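Local coordinates for putative secreted endoglycosylceramidase (Rhodococcus hoagii, PDB 6JYZ), which probably acts as an endogalactosylceramidase of glycoside hydrolase family 5, hydrolysing the O-glycosidic bond that joins sugar to ceramide in glycolipids, at residues M124-W129 and R181-F186; N221-G226 and I261-A266; A406-R411 and A434-A439; E440-D445 and G459-I464. All blocks are in the same frame, centred on the assembly; numbering follows the deposited sequence.

Contact 1 (M124-W129 and R181-F186)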
loop_
_atom_site.group_PDB
_atom_site.type_symbol
_atom_site.label_atom_id
_atom_site.label_comp_id
_atom_site.label_asym_id
_atom_site.label_seq_id
_atom_site.Cartn_x
_atom_site.Cartn_y
_atom_site.Cartn_z
ATOM N N MET A 124 -5.318 -2.820 -6.189
ATOM C CA MET A 124 -6.088 -4.026 -6.508
ATOM C C MET A 124 -5.523 -5.132 -5.634
ATOM O O MET A 124 -4.498 -5.752 -5.986
ATOM C CB MET A 124 -5.940 -4.317 -7.998
ATOM C CG MET A 124 -6.931 -5.362 -8.517
ATOM S SD MET A 124 -8.674 -4.759 -8.557
ATOM C CE MET A 124 -8.581 -3.532 -9.851
ATOM N N HIS A 125 -6.124 -5.326 -4.481
ATOM C CA HIS A 125 -5.513 -6.105 -3.421
ATOM C C HIS A 125 -5.926 -7.551 -3.522
ATOM O O HIS A 125 -7.032 -7.920 -3.925
ATOM C CB HIS A 125 -5.929 -5.549 -2.053
ATOM C CG HIS A 125 -4.922 -5.853 -0.966
ATOM N ND1 HIS A 125 -4.938 -6.879 -0.040
ATOM C CD2 HIS A 125 -3.777 -5.141 -0.801
ATOM C CE1 HIS A 125 -3.767 -6.719 0.680
ATOM N NE2 HIS A 125 -3.098 -5.702 0.227
ATOM N N GLN A 126 -5.073 -8.445 -3.047
ATOM C CA GLN A 126 -5.387 -9.882 -2.924
ATOM C C GLN A 126 -4.415 -10.444 -1.901
ATOM O O GLN A 126 -3.297 -9.931 -1.746
ATOM C CB GLN A 126 -5.247 -10.610 -4.274
ATOM C CG GLN A 126 -3.825 -10.644 -4.853
ATOM C CD GLN A 126 -2.895 -11.663 -4.245
ATOM O OE1 GLN A 126 -1.618 -11.454 -4.211
ATOM N NE2 GLN A 126 -3.393 -12.739 -3.797
ATOM N N ASP A 127 -4.835 -11.502 -1.238
ATOM C CA ASP A 127 -3.883 -12.377 -0.545
ATOM C C ASP A 127 -4.256 -13.789 -0.935
ATOM O O ASP A 127 -5.442 -14.130 -0.938
ATOM C CB ASP A 127 -4.007 -12.297 0.993
ATOM C CG ASP A 127 -3.840 -10.895 1.516
ATOM O OD1 ASP A 127 -2.679 -10.442 1.628
ATOM O OD2 ASP A 127 -4.861 -10.239 1.826
ATOM N N ALA A 128 -3.262 -14.625 -1.264
ATOM C CA ALA A 128 -3.564 -16.018 -1.574
ATOM C C ALA A 128 -4.688 -16.126 -2.603
ATOM O O ALA A 128 -5.582 -16.962 -2.490
ATOM C CB ALA A 128 -3.868 -16.848 -0.325
ATOM N N TRP A 129 -4.585 -15.243 -3.622
ATOM C CA TRP A 129 -5.501 -15.241 -4.784
ATOM C C TRP A 129 -6.905 -14.682 -4.498
ATOM O O TRP A 129 -7.317 -13.780 -5.255
ATOM C CB TRP A 129 -5.589 -16.624 -5.480
ATOM C CG TRP A 129 -6.521 -16.560 -6.669
ATOM C CD1 TRP A 129 -7.808 -17.042 -6.678
ATOM C CD2 TRP A 129 -6.282 -15.916 -7.928
ATOM N NE1 TRP A 129 -8.343 -16.767 -7.922
ATOM C CE2 TRP A 129 -7.465 -16.046 -8.697
ATOM C CE3 TRP A 129 -5.192 -15.224 -8.483
ATOM C CZ2 TRP A 129 -7.579 -15.477 -9.967
ATOM C CZ3 TRP A 129 -5.330 -14.658 -9.738
ATOM C CH2 TRP A 129 -6.533 -14.776 -10.451
ATOM N N ARG A 181 -1.954 -22.706 -8.534
ATOM C CA ARG A 181 -2.553 -23.079 -9.795
ATOM C C ARG A 181 -3.484 -21.953 -10.278
ATOM O O ARG A 181 -3.513 -21.668 -11.455
ATOM C CB ARG A 181 -3.346 -24.396 -9.600
ATOM C CG ARG A 181 -4.011 -24.900 -10.880
ATOM C CD ARG A 181 -3.023 -25.326 -11.923
ATOM N NE ARG A 181 -3.580 -25.592 -13.268
ATOM C CZ ARG A 181 -3.637 -24.705 -14.184
ATOM N NH1 ARG A 181 -3.389 -23.414 -13.934
ATOM N NH2 ARG A 181 -3.936 -25.048 -15.425
ATOM N N ALA A 182 -4.269 -21.353 -9.370
ATOM C CA ALA A 182 -5.183 -20.264 -9.760
ATOM C C ALA A 182 -4.384 -19.085 -10.273
ATOM O O ALA A 182 -4.769 -18.440 -11.256
ATOM C CB ALA A 182 -6.055 -19.837 -8.612
ATOM N N PHE A 183 -3.252 -18.747 -9.632
ATOM C CA PHE A 183 -2.421 -17.682 -10.162
ATOM C C PHE A 183 -1.864 -18.043 -11.521
ATOM O O PHE A 183 -1.787 -17.183 -12.422
ATOM C CB PHE A 183 -1.218 -17.358 -9.227
ATOM C CG PHE A 183 -1.522 -16.190 -8.317
ATOM C CD1 PHE A 183 -1.388 -14.917 -8.840
ATOM C CD2 PHE A 183 -1.887 -16.370 -6.991
ATOM C CE1 PHE A 183 -1.653 -13.807 -7.977
ATOM C CE2 PHE A 183 -2.152 -15.278 -6.176
ATOM C CZ PHE A 183 -2.038 -14.051 -6.690
ATOM N N GLN A 184 -1.417 -19.302 -11.726
ATOM C CA GLN A 184 -0.838 -19.649 -13.007
ATOM C C GLN A 184 -1.916 -19.571 -14.100
ATOM O O GLN A 184 -1.633 -19.134 -15.221
ATOM C CB GLN A 184 -0.157 -21.018 -12.990
ATOM C CG GLN A 184 0.696 -21.232 -14.250
ATOM C CD GLN A 184 1.760 -20.156 -14.355
ATOM O OE1 GLN A 184 2.392 -19.781 -13.343
ATOM N NE2 GLN A 184 2.019 -19.662 -15.562
ATOM N N ALA A 185 -3.166 -19.989 -13.775
ATOM C CA ALA A 185 -4.263 -19.852 -14.752
ATOM C C ALA A 185 -4.447 -18.403 -15.132
ATOM O O ALA A 185 -4.633 -18.080 -16.311
ATOM C CB ALA A 185 -5.514 -20.379 -14.127
ATOM N N PHE A 186 -4.339 -17.490 -14.154
ATOM C CA PHE A 186 -4.406 -16.062 -14.443
ATOM C C PHE A 186 -3.263 -15.628 -15.335
ATOM O O PHE A 186 -3.483 -14.921 -16.362
ATOM C CB PHE A 186 -4.384 -15.302 -13.127
ATOM C CG PHE A 186 -4.191 -13.825 -13.230
ATOM C CD1 PHE A 186 -5.270 -12.980 -13.530
ATOM C CD2 PHE A 186 -2.935 -13.298 -13.046
ATOM C CE1 PHE A 186 -5.068 -11.609 -13.622
ATOM C CE2 PHE A 186 -2.714 -11.928 -13.168
ATOM C CZ PHE A 186 -3.792 -11.063 -13.450
#
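Trp129 swings its indole toward helix 177-187 because CG stands opposite the backbone N (chi1 -179°). The helix backbone places CB of Phe186 against Trp129 CH2 at 3.5 Å, and a first torsion of the same kind lays the Phe186 ring beside CZ3 and CH2 of that indole. The Phe183 ring lies between the indole of Trp129 and the side chain of Gln126. The six-membered ring of Trp129 presents its edge to the face of Phe183, a T-shaped pair with centroids 4.9 Å apart and planes at 78°. Atom CE3 of Trp129 lies over the middle of the Phe183 ring, and Trp129 CB touches Phe183 CE2 at 3.8 Å. Ala182 takes one face of the indole: its CB is 3.7 Å from the centroid of the five-membered ring of Trp129 and 6° off the normal, a well-aligned CH-pi contact. In the (beta/alpha)8 barrel of family 5, this buried aromatic cluster joins the loop leaving strand 119-124 to helix 177-187, across a long connection with little regular structure. At the other end of Phe183, Gln126 CD approaches the ring edge, 3.5 Å from Phe183 CZ, with the amide nearly perpendicular to the ring. Shrinking Trp129 to an alanine would probably open a gap beside Ala182, leave the Phe183 face without its edge partner and deprive Thr159 of the hydrogen bond from NE1. Phe186 extends the cluster to Phe240, edge to face, and touches Leu197 of helix 193-206.

Contact 2 (N221-G226 and I261-A266)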
loop_
_atom_site.group_PDB
_atom_site.type_symbol
_atom_site.label_atom_id
_atom_site.label_comp_id
_atom_site.label_asym_id
_atom_site.label_seq_id
_atom_site.Cartn_x
_atom_site.Cartn_y
_atom_site.Cartn_z
ATOM N N ASN A 221 -1.629 -6.339 -5.859
ATOM C CA ASN A 221 -0.846 -6.513 -4.629
ATOM C C ASN A 221 -0.134 -7.854 -4.665
ATOM O O ASN A 221 -0.752 -8.882 -5.044
ATOM C CB ASN A 221 -1.812 -6.569 -3.457
ATOM C CG ASN A 221 -1.063 -6.809 -2.162
ATOM O OD1 ASN A 221 -0.256 -5.956 -1.755
ATOM N ND2 ASN A 221 -1.322 -7.901 -1.481
ATOM N N GLU A 222 1.120 -7.870 -4.227
ATOM C CA GLU A 222 1.963 -9.075 -3.993
ATOM C C GLU A 222 1.633 -10.189 -4.974
ATOM O O GLU A 222 1.286 -11.324 -4.553
ATOM C CB GLU A 222 1.829 -9.530 -2.548
ATOM C CG GLU A 222 2.353 -8.482 -1.598
ATOM C CD GLU A 222 2.537 -8.923 -0.162
ATOM O OE1 GLU A 222 1.963 -9.953 0.213
ATOM O OE2 GLU A 222 3.172 -8.169 0.643
ATOM N N PRO A 223 1.851 -9.982 -6.282
ATOM C CA PRO A 223 1.510 -11.059 -7.220
ATOM C C PRO A 223 2.267 -12.339 -6.865
ATOM O O PRO A 223 3.490 -12.294 -6.685
ATOM C CB PRO A 223 1.914 -10.507 -8.579
ATOM C CG PRO A 223 1.910 -9.018 -8.382
ATOM C CD PRO A 223 2.355 -8.774 -6.942
ATOM N N ASN A 224 1.565 -13.457 -6.746
ATOM C CA ASN A 224 2.278 -14.661 -6.378
ATOM C C ASN A 224 3.020 -15.245 -7.600
ATOM O O ASN A 224 2.642 -14.973 -8.758
ATOM C CB ASN A 224 1.341 -15.723 -5.810
ATOM C CG ASN A 224 0.758 -15.405 -4.441
ATOM O OD1 ASN A 224 0.745 -14.189 -3.929
ATOM N ND2 ASN A 224 0.216 -16.367 -3.798
ATOM N N PRO A 225 4.042 -16.086 -7.417
ATOM C CA PRO A 225 4.738 -16.674 -8.558
ATOM C C PRO A 225 3.896 -17.575 -9.452
ATOM O O PRO A 225 4.271 -17.835 -10.583
ATOM C CB PRO A 225 5.894 -17.452 -7.885
ATOM C CG PRO A 225 6.134 -16.719 -6.598
ATOM C CD PRO A 225 4.742 -16.311 -6.146
ATOM N N GLY A 226 2.755 -18.068 -8.924
ATOM C CA GLY A 226 2.038 -19.100 -9.680
ATOM C C GLY A 226 2.852 -20.400 -9.652
ATOM O O GLY A 226 3.263 -20.866 -8.593
ATOM N N ILE A 261 1.822 2.137 -10.031
ATOM C CA ILE A 261 2.614 1.590 -8.941
ATOM C C ILE A 261 2.651 0.085 -9.197
ATOM O O ILE A 261 1.613 -0.576 -9.332
ATOM C CB ILE A 261 1.907 1.945 -7.631
ATOM C CG1 ILE A 261 2.051 3.469 -7.430
ATOM C CG2 ILE A 261 2.494 1.194 -6.453
ATOM C CD1 ILE A 261 1.082 4.036 -6.372
ATOM N N PHE A 262 3.865 -0.456 -9.329
ATOM C CA PHE A 262 4.006 -1.871 -9.684
ATOM C C PHE A 262 4.945 -2.529 -8.687
ATOM O O PHE A 262 5.844 -1.899 -8.119
ATOM C CB PHE A 262 4.511 -2.055 -11.114
ATOM C CG PHE A 262 5.959 -1.707 -11.285
ATOM C CD1 PHE A 262 6.400 -0.400 -11.485
ATOM C CD2 PHE A 262 6.946 -2.711 -11.258
ATOM C CE1 PHE A 262 7.757 -0.125 -11.575
ATOM C CE2 PHE A 262 8.281 -2.417 -11.365
ATOM C CZ PHE A 262 8.704 -1.114 -11.528
ATOM N N GLU A 263 4.703 -3.847 -8.508
ATOM C CA GLU A 263 5.359 -4.578 -7.426
ATOM C C GLU A 263 6.226 -5.696 -7.977
ATOM O O GLU A 263 5.883 -6.322 -9.002
ATOM C CB GLU A 263 4.317 -5.165 -6.478
ATOM C CG GLU A 263 3.509 -4.038 -5.789
ATOM C CD GLU A 263 2.519 -4.623 -4.843
ATOM O OE1 GLU A 263 2.789 -5.605 -4.155
ATOM O OE2 GLU A 263 1.348 -4.076 -4.776
ATOM N N PRO A 264 7.254 -6.140 -7.267
ATOM C CA PRO A 264 7.842 -7.460 -7.549
ATOM C C PRO A 264 6.853 -8.502 -7.030
ATOM O O PRO A 264 5.812 -8.204 -6.430
ATOM C CB PRO A 264 9.094 -7.398 -6.631
ATOM C CG PRO A 264 8.613 -6.656 -5.406
ATOM C CD PRO A 264 7.707 -5.557 -5.983
ATOM N N SER A 265 7.175 -9.773 -7.243
ATOM C CA SER A 265 6.355 -10.844 -6.717
ATOM C C SER A 265 6.317 -10.779 -5.191
ATOM O O SER A 265 7.151 -10.130 -4.518
ATOM C CB SER A 265 6.783 -12.244 -7.146
ATOM O OG SER A 265 7.698 -12.830 -6.189
ATOM N N ALA A 266 5.348 -11.500 -4.627
ATOM C CA ALA A 266 5.210 -11.659 -3.184
ATOM C C ALA A 266 6.493 -12.161 -2.525
ATOM O O ALA A 266 6.623 -11.987 -1.314
ATOM C CB ALA A 266 4.091 -12.669 -2.929
#
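Glu263 reaches from the end of strand 259-262 to the backbone of Asn221 and Glu222. Its CB lies against the proline ring of Pro223, 4.1 Å from Pro223 CD, and the chain then runs extended through CG to the carboxylate. OE1 accepts the amide of Glu222, with Glu222 N at 2.8 Å and an N-H...O angle of 158°; the donor stands well above the carboxylate plane, 44° out of it. OE2 of Glu263 lies 3.3 Å from Asn221 CA and forms a salt bridge with Arg83, which also bonds Asn221 OD1. Further along, Ala266 N donates to Pro223 O at 2.9 Å and 161°, while Ser265 CA adds a C-H...O contact to Pro223 O at 3.2 Å. Ala266 CB packs on Glu222 CB at 3.9 Å. The carboxylate of Glu222 turns to His292 and Ser269, and Ser265 OG to Asp274 and to Leu267 N, where it caps the turn into the next helix. Asn221-Glu222-Pro223, following strand 214-218, matches the Asn-Glu-Pro signature of family 5 barrels, in whose relatives the glutamate serves as general acid/base.

Contact 3 (A406-R411 and A434-A439). With IPA (isopropyl alcohol), chain C.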
loop_
_atom_site.group_PDB
_atom_site.type_symbol
_atom_site.label_atom_id
_atom_site.label_comp_id
_atom_site.label_asym_id
_atom_site.label_seq_id
_atom_site.Cartn_x
_atom_site.Cartn_y
_atom_site.Cartn_z
ATOM N N ALA A 406 3.686 9.163 13.280
ATOM C CA ALA A 406 3.267 10.566 13.266
ATOM C C ALA A 406 4.450 11.539 13.152
ATOM O O ALA A 406 4.208 12.758 13.216
ATOM C CB ALA A 406 2.436 10.870 14.502
ATOM N N ARG A 407 5.660 11.050 13.030
ATOM C CA ARG A 407 6.816 11.945 13.031
ATOM C C ARG A 407 6.723 13.015 11.971
ATOM O O ARG A 407 6.212 12.840 10.856
ATOM C CB ARG A 407 8.117 11.161 12.890
ATOM C CG ARG A 407 8.518 10.517 14.227
ATOM C CD ARG A 407 9.573 9.424 14.105
ATOM N NE ARG A 407 10.745 9.883 13.398
ATOM C CZ ARG A 407 11.815 9.113 13.065
ATOM N NH1 ARG A 407 11.869 7.856 13.503
ATOM N NH2 ARG A 407 12.730 9.608 12.251
ATOM N N ALA A 408 7.285 14.194 12.283
ATOM C CA ALA A 408 7.296 15.343 11.402
ATOM C C ALA A 408 7.919 14.999 10.051
ATOM O O ALA A 408 8.948 14.252 9.977
ATOM C CB ALA A 408 8.127 16.472 12.077
ATOM N N TYR A 409 7.404 15.579 8.972
ATOM C CA TYR A 409 8.012 15.431 7.655
ATOM C C TYR A 409 7.521 16.520 6.725
ATOM O O TYR A 409 6.405 17.025 6.910
ATOM C CB TYR A 409 7.726 14.027 7.018
ATOM C CG TYR A 409 6.286 13.787 6.572
ATOM C CD1 TYR A 409 5.285 13.635 7.507
ATOM C CD2 TYR A 409 5.976 13.763 5.235
ATOM C CE1 TYR A 409 3.949 13.454 7.122
ATOM C CE2 TYR A 409 4.650 13.556 4.829
ATOM C CZ TYR A 409 3.655 13.434 5.773
ATOM O OH TYR A 409 2.349 13.218 5.343
ATOM N N PRO A 410 8.252 16.818 5.670
ATOM C CA PRO A 410 7.772 17.727 4.620
ATOM C C PRO A 410 6.851 16.954 3.672
ATOM O O PRO A 410 7.286 15.970 3.020
ATOM C CB PRO A 410 9.048 18.204 3.908
ATOM C CG PRO A 410 10.023 17.017 4.110
ATOM C CD PRO A 410 9.689 16.423 5.456
ATOM N N ARG A 411 5.609 17.363 3.573
ATOM C CA ARG A 411 4.669 16.806 2.600
ATOM C C ARG A 411 5.054 17.162 1.182
ATOM O O ARG A 411 5.030 16.317 0.249
ATOM C CB ARG A 411 3.243 17.295 2.889
ATOM C CG ARG A 411 2.697 16.875 4.248
ATOM C CD ARG A 411 1.458 17.759 4.571
ATOM N NE ARG A 411 0.405 17.717 3.552
ATOM C CZ ARG A 411 -0.752 17.047 3.634
ATOM N NH1 ARG A 411 -1.079 16.359 4.688
ATOM N NH2 ARG A 411 -1.516 17.110 2.570
ATOM N N ALA A 434 4.590 21.296 5.401
ATOM C CA ALA A 434 5.158 20.293 6.292
ATOM C C ALA A 434 4.221 19.991 7.441
ATOM O O ALA A 434 3.396 20.861 7.846
ATOM C CB ALA A 434 6.532 20.675 6.754
ATOM N N TRP A 435 4.360 18.807 8.031
ATOM C CA TRP A 435 3.608 18.358 9.197
ATOM C C TRP A 435 4.511 18.243 10.413
ATOM O O TRP A 435 5.631 17.756 10.316
ATOM C CB TRP A 435 3.077 16.936 8.869
ATOM C CG TRP A 435 2.650 16.143 10.061
ATOM C CD1 TRP A 435 3.335 15.119 10.676
ATOM C CD2 TRP A 435 1.456 16.300 10.886
ATOM N NE1 TRP A 435 2.669 14.631 11.774
ATOM C CE2 TRP A 435 1.515 15.360 11.935
ATOM C CE3 TRP A 435 0.324 17.136 10.756
ATOM C CZ2 TRP A 435 0.443 15.207 12.836
ATOM C CZ3 TRP A 435 -0.725 16.967 11.666
ATOM C CH2 TRP A 435 -0.653 16.016 12.683
ATOM N N TYR A 436 3.938 18.594 11.580
ATOM C CA TYR A 436 4.592 18.366 12.859
ATOM C C TYR A 436 3.560 17.822 13.839
ATOM O O TYR A 436 2.487 18.422 13.948
ATOM C CB TYR A 436 5.182 19.663 13.468
ATOM C CG TYR A 436 6.227 20.303 12.600
ATOM C CD1 TYR A 436 5.869 21.131 11.547
ATOM C CD2 TYR A 436 7.549 19.997 12.806
ATOM C CE1 TYR A 436 6.802 21.598 10.651
ATOM C CE2 TYR A 436 8.518 20.498 11.930
ATOM C CZ TYR A 436 8.136 21.277 10.863
ATOM O OH TYR A 436 9.064 21.715 9.954
ATOM N N PRO A 437 3.800 16.733 14.566
ATOM C CA PRO A 437 2.798 16.203 15.496
ATOM C C PRO A 437 2.840 16.926 16.837
ATOM O O PRO A 437 3.885 17.448 17.242
ATOM C CB PRO A 437 3.272 14.737 15.723
ATOM C CG PRO A 437 4.796 14.817 15.553
ATOM C CD PRO A 437 4.989 15.872 14.466
ATOM N N GLY A 438 1.717 16.802 17.532
ATOM C CA GLY A 438 1.681 17.089 18.971
ATOM C C GLY A 438 1.097 18.453 19.266
ATOM O O GLY A 438 1.022 19.359 18.436
ATOM N N ALA A 439 0.701 18.572 20.549
ATOM C CA ALA A 439 0.048 19.798 20.973
ATOM C C ALA A 439 1.022 20.963 21.135
ATOM O O ALA A 439 0.605 22.088 20.869
ATOM C CB ALA A 439 -0.690 19.518 22.278
HETATM C C1 IPA C . 1.338 17.110 -0.511
HETATM C C2 IPA C . 0.696 18.495 -0.395
HETATM C C3 IPA C . -0.667 18.595 -0.996
HETATM O O2 IPA C . 0.511 18.832 0.985
#
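Trp435 grips the other segment by backbone and indole alike. With CG anti to the backbone N, the side chain is carried along to Ala406 O, to which Trp435 NE1 donates at 2.8 Å and 156°, the acceptor lying almost in the indole plane. Trp435 N gives a nearly straight bond to Tyr409 O (2.9 Å, 177°), and Tyr409 N returns one to Trp435 O at 3.1 Å, an antiparallel hydrogen-bonded pair. Their side chains share one sheet face and meet rim to rim, Tyr409 CE1 at 4.0 Å from Trp435 CD1, with planes 54° apart. Pro410 and Ala434 form the next, non-hydrogen-bonded pair; Ala434 CB rests 3.8 Å from Pro410 CA. Ala408 CB touches Tyr436 CD2 at 3.6 Å, and Pro437 packs on Ala406. A phenylalanine in place of Trp435 would probably leave Ala406 O without its indole donor and the turn ahead of Tyr409 less firmly fixed. A bond from Tyr409 OH to Gly78 O positions the phenol. Arg411 NE and NH2 both donate to O2 of an isopropanol, probably from the crystallisation liquor, at 2.8 and 3.1 Å, at the guanidinium edge; Glu433 also bonds it. Helix 399-405 leads into 406-411, the chain turns a corner at Arg411, whose backbone bonds Leu41 of strand 38-47, strand 431-437 pairs antiparallel with 460-467, and Phe424 of strand 423-428 covers Pro410, Ala434 and Tyr436.

Contact 4 (E440-D445 and G459-I464)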
loop_
_atom_site.group_PDB
_atom_site.type_symbol
_atom_site.label_atom_id
_atom_site.label_comp_id
_atom_site.label_asym_id
_atom_site.label_seq_id
_atom_site.Cartn_x
_atom_site.Cartn_y
_atom_site.Cartn_z
ATOM N N GLU A 440 2.298 20.714 21.476
ATOM C CA GLU A 440 3.263 21.783 21.711
ATOM C C GLU A 440 3.652 22.389 20.367
ATOM O O GLU A 440 3.897 21.657 19.400
ATOM C CB GLU A 440 4.524 21.166 22.325
ATOM C CG GLU A 440 4.226 20.088 23.373
ATOM C CD GLU A 440 3.734 18.686 22.953
ATOM O OE1 GLU A 440 4.046 18.202 21.809
ATOM O OE2 GLU A 440 3.039 18.042 23.790
ATOM N N ARG A 441 3.796 23.717 20.302
ATOM C CA ARG A 441 4.178 24.392 19.080
ATOM C C ARG A 441 5.581 23.982 18.661
ATOM O O ARG A 441 6.571 24.050 19.402
ATOM C CB ARG A 441 4.212 25.918 19.283
ATOM C CG ARG A 441 4.213 26.725 18.002
ATOM C CD ARG A 441 3.923 28.216 18.264
ATOM N NE ARG A 441 4.399 29.029 17.139
ATOM C CZ ARG A 441 5.693 29.242 16.839
ATOM N NH1 ARG A 441 6.673 28.691 17.569
ATOM N NH2 ARG A 441 5.985 29.984 15.781
ATOM N N PRO A 442 5.759 23.635 17.359
ATOM C CA PRO A 442 7.075 23.347 16.838
ATOM C C PRO A 442 7.914 24.608 17.043
ATOM O O PRO A 442 7.442 25.742 16.851
ATOM C CB PRO A 442 6.831 23.118 15.320
ATOM C CG PRO A 442 5.416 22.754 15.254
ATOM C CD PRO A 442 4.698 23.551 16.329
ATOM N N GLN A 443 9.155 24.382 17.386
ATOM C CA GLN A 443 10.133 25.440 17.600
ATOM C C GLN A 443 11.146 25.277 16.497
ATOM O O GLN A 443 11.963 24.391 16.533
ATOM C CB GLN A 443 10.688 25.342 19.019
ATOM C CG GLN A 443 9.653 25.638 20.072
ATOM C CD GLN A 443 9.153 27.054 20.068
ATOM O OE1 GLN A 443 9.731 27.882 19.380
ATOM N NE2 GLN A 443 8.083 27.315 20.773
ATOM N N LEU A 444 11.062 26.138 15.455
ATOM C CA LEU A 444 11.793 25.912 14.216
ATOM C C LEU A 444 12.756 27.043 13.869
ATOM O O LEU A 444 12.472 28.198 14.307
ATOM C CB LEU A 444 10.788 25.795 13.053
ATOM C CG LEU A 444 9.728 24.713 13.297
ATOM C CD1 LEU A 444 8.729 24.730 12.129
ATOM C CD2 LEU A 444 10.412 23.343 13.431
ATOM N N ASP A 445 13.812 26.770 13.169
ATOM C CA ASP A 445 14.684 27.737 12.519
ATOM C C ASP A 445 14.426 27.625 11.037
ATOM O O ASP A 445 14.599 26.554 10.430
ATOM C CB ASP A 445 16.200 27.433 12.669
ATOM C CG ASP A 445 17.157 28.478 12.064
ATOM O OD1 ASP A 445 16.680 29.529 11.564
ATOM O OD2 ASP A 445 18.390 28.280 12.109
ATOM N N GLY A 459 -4.377 17.175 15.931
ATOM C CA GLY A 459 -3.266 16.290 16.218
ATOM C C GLY A 459 -1.826 16.890 16.020
ATOM O O GLY A 459 -0.849 16.214 16.276
ATOM N N GLY A 460 -1.742 18.107 15.576
ATOM C CA GLY A 460 -0.421 18.651 15.306
ATOM C C GLY A 460 -0.539 20.002 14.698
ATOM O O GLY A 460 -1.400 20.802 15.069
ATOM N N TRP A 461 0.358 20.261 13.735
ATOM C CA TRP A 461 0.589 21.544 13.153
ATOM C C TRP A 461 0.928 21.388 11.691
ATOM O O TRP A 461 1.627 20.436 11.316
ATOM C CB TRP A 461 1.760 22.272 13.808
ATOM C CG TRP A 461 1.557 22.441 15.273
ATOM C CD1 TRP A 461 1.729 21.508 16.251
ATOM C CD2 TRP A 461 1.130 23.662 15.888
ATOM N NE1 TRP A 461 1.377 22.061 17.455
ATOM C CE2 TRP A 461 1.076 23.375 17.273
ATOM C CE3 TRP A 461 0.833 24.948 15.423
ATOM C CZ2 TRP A 461 0.650 24.345 18.193
ATOM C CZ3 TRP A 461 0.471 25.927 16.335
ATOM C CH2 TRP A 461 0.396 25.606 17.697
ATOM N N ARG A 462 0.453 22.319 10.871
ATOM C CA ARG A 462 0.859 22.394 9.461
ATOM C C ARG A 462 1.650 23.644 9.255
ATOM O O ARG A 462 1.231 24.763 9.685
ATOM C CB ARG A 462 -0.368 22.369 8.562
ATOM C CG ARG A 462 -0.995 20.988 8.489
ATOM C CD ARG A 462 -0.166 20.047 7.542
ATOM N NE ARG A 462 -0.184 20.539 6.174
ATOM C CZ ARG A 462 -1.107 20.285 5.286
ATOM N NH1 ARG A 462 -2.117 19.528 5.638
ATOM N NH2 ARG A 462 -0.976 20.825 4.084
ATOM N N LEU A 463 2.794 23.580 8.590
ATOM C CA LEU A 463 3.634 24.669 8.224
ATOM C C LEU A 463 3.473 24.951 6.747
ATOM O O LEU A 463 3.490 24.012 5.911
ATOM C CB LEU A 463 5.080 24.326 8.583
ATOM C CG LEU A 463 6.097 25.256 7.954
ATOM C CD1 LEU A 463 6.228 26.570 8.688
ATOM C CD2 LEU A 463 7.477 24.576 7.953
ATOM N N ILE A 464 3.398 26.217 6.394
ATOM C CA ILE A 464 3.541 26.678 5.034
ATOM C C ILE A 464 4.543 27.780 4.979
ATOM O O ILE A 464 4.780 28.501 5.955
ATOM C CB ILE A 464 2.187 27.116 4.444
ATOM C CG1 ILE A 464 1.111 26.035 4.518
ATOM C CG2 ILE A 464 2.318 27.651 3.036
ATOM C CD1 ILE A 464 1.171 24.996 3.464
#
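Trp461 and Pro442 bury the most surface here, with Arg441 and Leu444 contributing about equally after them; the chain at Arg441-Pro442 is laid across one face of the indole. Trp461 rises from strand 460-467 with CG beside the backbone N (chi1 -58°), which stands the ring up to receive that chain. Pro442 covers the five-membered ring: its CD lies 3.5 Å from the centroid of that Trp461 ring, 8° off the normal, a close and centred CH-pi contact. On the same face Arg441 covers the six-membered ring. Its CA sits 3.6 Å from Trp461 CZ2, and its CG is 4.2 Å from the six-membered centroid of Trp461, 18° off the normal. From CG the arginine runs extended and crosses the indole at about a right angle, so that methylenes rather than the guanidinium lie over the ring. Leu444 opens strand 444-447 and faces Leu463 more loosely, CD1 of Leu444 being 4.4 Å from CD2 of Leu463; both also touch Val473 of strand 471-475. Strands 444-447 and 460-467 belong to different antiparallel layers, and these leucines meet between them, as in a beta sandwich. Trp461 NE1 has a weak hydrogen bond to Gly438 O, just ahead of the loop. The clear contacts are CH-pi and apolar, with no clear hydrogen bond between the two segments, which suggests that shape and dispersion count for more than paired charges.

From the N terminus, contact 1 closes the long loop between strand 119-124 and helix 177-187, and contact 2 then spans helix 230-251 to join the loops that follow strands 214-218 and 259-262. They are hydrogen-bonded, Asn221 ND2 to Gln126 O and Asn221 N to Met124 O, so three neighbouring barrel strands are tied together at one end. About 32 Å from contact 2, centre to centre, contact 3 closes the excursion through strands 416-420 and 423-428, pairing 409-414 with 431-437, and contact 4 follows at once, closing 440-445 onto 459-464. These two meet through strand 460-467, which pairs with 431-437. All four run in series; none nests or crosses.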